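PDB 3PF2: cell wall surface anchor family protein from Streptococcus agalactiae serogroup V, which forms the shaft of a surface pilus as its major (backbone) subunit, of which this chain is the calcium-binding C-terminal fragment. Local coordinates for residues D5-D10 with L33-P38; D43-E48 with T161-D166. All blocks are in the same frame, centred on the assembly; numbering follows the deposited sequence.

How the interactions relate
Both contacts belong to the first of the two Ig-like domains of this fragment, and their centres lie about 16 Å apart. Interaction 1 comes first along the chain and is complete before interaction 2 begins. It pairs edge strand 9-13 with strand 29-35; the next strand, 46-52, leads out of interaction 2 and runs in a different antiparallel sheet, beside strand 155-159. The two meet directly where Y44 OH packs on P38 CG at 3.3 Å and on P7, while the ring of F47 lies against I37 and S35. Each holds ligands of its own calcium ion, so two metal sites probably stiffen different parts of one domain, edge strand 9-13 and the loop between strands 155-159 and 169-171.

Interaction 1: residues D5-D10 with L33-P38; sequences DEPKTD and LKSTIP. With CA (calcium ion), chain B.
D5 lies across P38 at about a right angle, its carboxylate carbon CG 4.0 Å from P38 CB, while the D5 carbonyl oxygen touches the same CB. A water hydrogen-bonds both D5 O and T36 OG1, bridging the two segments before they pair as strands. E6 turns from 33-38 and gives its carboxylate to Y158 and K169. The P7 ring sets its CB 3.5 Å from S35 OG, a hydroxyl that bonds the next residue's carbonyl, T36 O.

At K8 the grip tightens. Its backbone N donates to T36 OG1 at 2.8 Å, almost straight at 175°, and K8 O accepts from T36 N, so main chain and hydroxyl of one threonine hold both backbone polar atoms of K8. With chi1 of T36 at 63°, OG1 sits between its own N and carbonyl carbon, turned to the K8 amide. The lysine chain bends at chi2 (78°) and doubles back, bringing NZ to E6 O, in the carbonyl plane, and to T4 O.

From T9 the two segments form a regular antiparallel ladder, the edge of a five-stranded sheet in the Ig-like, CNA-type domain. T9 and S35 are a non-hydrogen-bonded pair, with T9 CG2 3.9 Å from S35 OG; T9 OG1 itself bonds S171. Next comes the hydrogen-bonded pair D10 and K34, joined by D10 N to K34 O and K34 N to D10 O. Their side chains run side by side on the sheet face away from T9 and S35. K34 NZ meets D10 OD2 at 2.8 Å through the anti lone pair and also reaches D12 and L119 O. Both D10 carboxylate oxygens bind the calcium ion at 2.5 Å, alongside two waters, K11 O, D12 and D19.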
loop_
_atom_site.group_PDB
_atom_site.type_symbol
_atom_site.label_atom_id
_atom_site.label_comp_id
_atom_site.label_asym_id
_atom_site.label_seq_id
_atom_site.Cartn_x
_atom_site.Cartn_y
_atom_site.Cartn_z
ATOM N N ASP A 5 -29.970 -6.812 11.261
ATOM C CA ASP A 5 -29.574 -5.597 10.548
ATOM C C ASP A 5 -28.260 -5.050 11.112
ATOM O O ASP A 5 -27.860 -3.929 10.781
ATOM C CB ASP A 5 -30.668 -4.523 10.677
ATOM C CG ASP A 5 -31.038 -4.234 12.131
ATOM O OD1 ASP A 5 -30.275 -4.643 13.041
ATOM O OD2 ASP A 5 -32.095 -3.605 12.374
ATOM N N GLU A 6 -27.618 -5.826 11.989
ATOM C CA GLU A 6 -26.400 -5.386 12.666
ATOM C C GLU A 6 -25.258 -5.274 11.643
ATOM O O GLU A 6 -25.318 -5.912 10.594
ATOM C CB GLU A 6 -26.062 -6.338 13.817
ATOM C CG GLU A 6 -27.026 -6.192 15.013
ATOM C CD GLU A 6 -26.901 -7.308 16.041
ATOM O OE1 GLU A 6 -25.769 -7.735 16.351
ATOM O OE2 GLU A 6 -27.954 -7.766 16.551
ATOM N N PRO A 7 -24.234 -4.451 11.937
ATOM C CA PRO A 7 -23.239 -4.130 10.883
ATOM C C PRO A 7 -22.415 -5.302 10.319
ATOM O O PRO A 7 -21.908 -6.130 11.070
ATOM C CB PRO A 7 -22.302 -3.136 11.570
ATOM C CG PRO A 7 -23.127 -2.527 12.675
ATOM C CD PRO A 7 -23.995 -3.661 13.164
ATOM N N LYS A 8 -22.332 -5.358 8.994
ATOM C CA LYS A 8 -21.376 -6.223 8.301
ATOM C C LYS A 8 -20.263 -5.293 7.854
ATOM O O LYS A 8 -20.520 -4.141 7.486
ATOM C CB LYS A 8 -22.032 -6.855 7.078
ATOM C CG LYS A 8 -22.945 -8.037 7.380
ATOM C CD LYS A 8 -24.284 -7.557 7.900
ATOM C CE LYS A 8 -25.174 -8.708 8.248
ATOM N NZ LYS A 8 -26.239 -8.198 9.154
ATOM N N THR A 9 -19.035 -5.791 7.863
ATOM C CA THR A 9 -17.879 -4.953 7.547
ATOM C C THR A 9 -17.032 -5.568 6.445
ATOM O O THR A 9 -17.043 -6.769 6.240
ATOM C CB THR A 9 -17.000 -4.696 8.797
ATOM O OG1 THR A 9 -16.778 -5.930 9.502
ATOM C CG2 THR A 9 -17.699 -3.701 9.730
ATOM N N ASP A 10 -16.313 -4.716 5.721
ATOM C CA ASP A 10 -15.370 -5.170 4.700
ATOM C C ASP A 10 -14.316 -4.093 4.553
ATOM O O ASP A 10 -14.536 -2.944 4.943
ATOM C CB ASP A 10 -16.083 -5.372 3.357
ATOM C CG ASP A 10 -15.129 -5.757 2.230
ATOM O OD1 ASP A 10 -14.216 -6.550 2.464
ATOM O OD2 ASP A 10 -15.302 -5.284 1.099
ATOM N N LEU A 33 -12.443 1.531 4.568
ATOM C CA LEU A 33 -13.097 0.787 5.645
ATOM C C LEU A 33 -14.587 0.919 5.414
ATOM O O LEU A 33 -15.107 2.036 5.273
ATOM C CB LEU A 33 -12.729 1.375 7.009
ATOM C CG LEU A 33 -11.345 1.152 7.653
ATOM C CD1 LEU A 33 -10.193 0.991 6.669
ATOM C CD2 LEU A 33 -11.018 2.166 8.763
ATOM N N LYS A 34 -15.288 -0.206 5.370
ATOM C CA LYS A 34 -16.668 -0.202 4.922
ATOM C C LYS A 34 -17.546 -0.894 5.940
ATOM O O LYS A 34 -17.186 -1.948 6.423
ATOM C CB LYS A 34 -16.807 -0.939 3.582
ATOM C CG LYS A 34 -15.885 -0.404 2.473
ATOM C CD LYS A 34 -15.525 -1.522 1.464
ATOM C CE LYS A 34 -16.754 -2.022 0.667
ATOM N NZ LYS A 34 -16.396 -3.113 -0.293
ATOM N N SER A 35 -18.710 -0.319 6.232
ATOM C CA SER A 35 -19.679 -0.982 7.110
ATOM C C SER A 35 -21.075 -0.752 6.598
ATOM O O SER A 35 -21.398 0.335 6.143
ATOM C CB SER A 35 -19.612 -0.400 8.524
ATOM O OG SER A 35 -20.513 -1.091 9.383
ATOM N N THR A 36 -21.920 -1.764 6.698
ATOM C CA THR A 36 -23.348 -1.521 6.546
ATOM C C THR A 36 -23.857 -0.712 7.748
ATOM O O THR A 36 -23.265 -0.733 8.827
ATOM C CB THR A 36 -24.168 -2.824 6.382
ATOM O OG1 THR A 36 -24.044 -3.622 7.566
ATOM C CG2 THR A 36 -23.676 -3.628 5.198
ATOM N N ILE A 37 -24.934 0.028 7.524
ATOM C CA ILE A 37 -25.542 0.853 8.565
ATOM C C ILE A 37 -27.011 0.451 8.682
ATOM O O ILE A 37 -27.707 0.390 7.678
ATOM C CB ILE A 37 -25.416 2.370 8.226
ATOM C CG1 ILE A 37 -23.954 2.831 8.208
ATOM C CG2 ILE A 37 -26.241 3.211 9.188
ATOM C CD1 ILE A 37 -23.174 2.660 9.530
ATOM N N PRO A 38 -27.487 0.162 9.915
ATOM C CA PRO A 38 -28.922 -0.097 10.089
ATOM C C PRO A 38 -29.742 1.190 10.190
ATOM O O PRO A 38 -29.214 2.226 10.608
ATOM C CB PRO A 38 -28.971 -0.860 11.412
ATOM C CG PRO A 38 -27.810 -0.335 12.178
ATOM C CD PRO A 38 -26.732 -0.028 11.164
HETATM CA CA CA B . -13.046 -6.014 0.294
HETATM O O HOH W 1 -26.591 -3.510 8.548
HETATM O O HOH W 2 -11.941 -7.975 1.023
HETATM O O HOH W 3 -14.316 -7.205 -1.341
#

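Interaction 2: residues D43-E48 with T161-D166. With CA (calcium ion), chain C.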
loop_
_atom_site.group_PDB
_atom_site.type_symbol
_atom_site.label_atom_id
_atom_site.label_comp_id
_atom_site.label_asym_id
_atom_site.label_seq_id
_atom_site.Cartn_x
_atom_site.Cartn_y
_atom_site.Cartn_z
ATOM N N ASP A 43 -30.403 4.274 17.789
ATOM C CA ASP A 43 -30.402 3.561 19.075
ATOM C C ASP A 43 -29.008 3.226 19.602
ATOM O O ASP A 43 -28.846 2.918 20.785
ATOM C CB ASP A 43 -31.159 2.241 18.944
ATOM C CG ASP A 43 -32.651 2.415 18.759
ATOM O OD1 ASP A 43 -33.191 3.512 19.027
ATOM O OD2 ASP A 43 -33.283 1.419 18.344
ATOM N N TYR A 44 -27.995 3.274 18.737
ATOM C CA TYR A 44 -26.691 2.713 19.084
ATOM C C TYR A 44 -25.982 3.514 20.176
ATOM O O TYR A 44 -26.052 4.749 20.189
ATOM C CB TYR A 44 -25.811 2.575 17.821
ATOM C CG TYR A 44 -26.093 1.317 16.999
ATOM C CD1 TYR A 44 -27.396 0.980 16.604
ATOM C CD2 TYR A 44 -25.044 0.482 16.591
ATOM C CE1 TYR A 44 -27.649 -0.168 15.839
ATOM C CE2 TYR A 44 -25.282 -0.667 15.833
ATOM C CZ TYR A 44 -26.569 -0.987 15.462
ATOM O OH TYR A 44 -26.804 -2.117 14.731
ATOM N N GLU A 45 -25.310 2.802 21.083
ATOM C CA GLU A 45 -24.580 3.400 22.200
ATOM C C GLU A 45 -23.056 3.390 22.013
ATOM O O GLU A 45 -22.323 3.978 22.820
ATOM C CB GLU A 45 -24.973 2.700 23.517
ATOM C CG GLU A 45 -26.488 2.626 23.733
ATOM C CD GLU A 45 -26.870 1.985 25.060
ATOM O OE1 GLU A 45 -26.142 1.081 25.517
ATOM O OE2 GLU A 45 -27.913 2.382 25.645
ATOM N N LYS A 46 -22.595 2.721 20.948
ATOM C CA LYS A 46 -21.183 2.681 20.587
ATOM C C LYS A 46 -21.056 2.325 19.109
ATOM O O LYS A 46 -21.818 1.512 18.587
ATOM C CB LYS A 46 -20.428 1.635 21.415
ATOM C CG LYS A 46 -18.904 1.758 21.334
ATOM C CD LYS A 46 -18.175 0.554 21.918
ATOM C CE LYS A 46 -18.374 0.423 23.422
ATOM N NZ LYS A 46 -18.017 1.653 24.194
ATOM N N PHE A 47 -20.098 2.955 18.437
ATOM C CA PHE A 47 -19.787 2.596 17.056
ATOM C C PHE A 47 -18.350 3.058 16.860
ATOM O O PHE A 47 -18.090 4.198 16.476
ATOM C CB PHE A 47 -20.757 3.283 16.090
ATOM C CG PHE A 47 -20.779 2.677 14.711
ATOM C CD1 PHE A 47 -21.804 1.818 14.335
ATOM C CD2 PHE A 47 -19.788 2.994 13.783
ATOM C CE1 PHE A 47 -21.841 1.254 13.061
ATOM C CE2 PHE A 47 -19.813 2.439 12.507
ATOM C CZ PHE A 47 -20.844 1.570 12.145
ATOM N N GLU A 48 -17.424 2.161 17.163
ATOM C CA GLU A 48 -16.004 2.485 17.212
ATOM C C GLU A 48 -15.224 1.536 16.322
ATOM O O GLU A 48 -15.356 0.309 16.438
ATOM C CB GLU A 48 -15.476 2.370 18.644
ATOM C CG GLU A 48 -15.993 3.422 19.614
ATOM C CD GLU A 48 -15.516 3.202 21.037
ATOM O OE1 GLU A 48 -14.726 2.260 21.267
ATOM O OE2 GLU A 48 -15.928 3.974 21.935
ATOM N N THR A 161 -27.909 -1.958 21.355
ATOM C CA THR A 161 -28.983 -1.995 22.360
ATOM C C THR A 161 -29.112 -0.697 23.165
ATOM O O THR A 161 -28.200 -0.337 23.891
ATOM C CB THR A 161 -28.831 -3.196 23.317
ATOM O OG1 THR A 161 -27.517 -3.198 23.890
ATOM C CG2 THR A 161 -29.071 -4.496 22.568
ATOM N N PRO A 162 -30.265 -0.004 23.050
ATOM C CA PRO A 162 -30.479 1.228 23.809
ATOM C C PRO A 162 -30.891 0.904 25.254
ATOM O O PRO A 162 -31.931 1.361 25.723
ATOM C CB PRO A 162 -31.616 1.919 23.047
ATOM C CG PRO A 162 -32.404 0.804 22.435
ATOM C CD PRO A 162 -31.422 -0.353 22.210
ATOM N N ASP A 163 -30.062 0.126 25.944
ATOM C CA ASP A 163 -30.400 -0.371 27.276
ATOM C C ASP A 163 -29.623 0.310 28.412
ATOM O O ASP A 163 -29.693 -0.125 29.572
ATOM C CB ASP A 163 -30.252 -1.905 27.321
ATOM C CG ASP A 163 -28.833 -2.377 27.039
ATOM O OD1 ASP A 163 -27.961 -1.542 26.688
ATOM O OD2 ASP A 163 -28.581 -3.591 27.188
ATOM N N LYS A 164 -28.887 1.377 28.089
ATOM C CA LYS A 164 -28.062 2.097 29.068
ATOM C C LYS A 164 -26.982 1.219 29.687
ATOM O O LYS A 164 -26.476 1.493 30.786
ATOM C CB LYS A 164 -28.931 2.731 30.163
ATOM C CG LYS A 164 -30.063 3.570 29.636
ATOM C CD LYS A 164 -30.917 4.056 30.792
ATOM C CE LYS A 164 -32.306 4.409 30.317
ATOM N NZ LYS A 164 -33.097 5.029 31.432
ATOM N N ALA A 165 -26.619 0.161 28.970
ATOM C CA ALA A 165 -25.606 -0.755 29.449
ATOM C C ALA A 165 -24.563 -0.934 28.366
ATOM O O ALA A 165 -24.903 -1.086 27.194
ATOM C CB ALA A 165 -26.239 -2.099 29.814
ATOM N N ASP A 166 -23.300 -0.909 28.785
ATOM C CA ASP A 166 -22.152 -0.983 27.888
ATOM C C ASP A 166 -21.907 -2.453 27.503
ATOM O O ASP A 166 -21.245 -3.185 28.239
ATOM C CB ASP A 166 -20.929 -0.407 28.612
ATOM C CG ASP A 166 -19.690 -0.326 27.728
ATOM O OD1 ASP A 166 -19.815 -0.256 26.494
ATOM O OD2 ASP A 166 -18.582 -0.307 28.288
HETATM CA CA CA C . -26.204 -1.296 25.103
#
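E45 OE2 takes the backbone N-H of K164 at 2.8 Å through its syn lone pair. The other oxygen, OE1, binds the calcium ion at 2.4 Å, so the carboxylate spans metal and loop backbone and its rotation is fixed from both ends. The side chain reaches in from 43-48 extended beyond CG (chi2 -178°), its CD only 2.9 Å from T161 O. Five oxygens of these two segments surround the ion: E45 OE1, both the carbonyl oxygen and OG1 of T161, D163 OD1 and A165 O. D159 and N167 complete the site.

T161 can bind twice because chi1 of 53° puts OG1 between its backbone N and carbonyl carbon, on the metal's side. The short oxygen-to-oxygen approaches, such as E45 OE1 to A165 O at 3.0 Å, come from sharing the cation, whose charge probably offsets their repulsion. The loop joins strand 155-159 to strand 169-171 at one end of the Ig-like domain, and E45 just precedes strand 46-52, so the metal ties a hairpin loop to the start of the strand neighbouring its first arm.

Inside the loop P162 centres an inverse gamma turn, and D163 forms an Asx turn: its OD1 receives A165 N from above the carboxylate plane, 62° out of it, while also binding calcium. At one flank the P162 ring rests obliquely against D43, with P162 CG 4.0 Å from D43 CB. At another, K46 bends at chi3 and chi4 and brings NZ within 3.5 Å of D166 OD1 in a salt bridge; a further one to E48 OE2 is long and doubtful, since E48 has a second conformer.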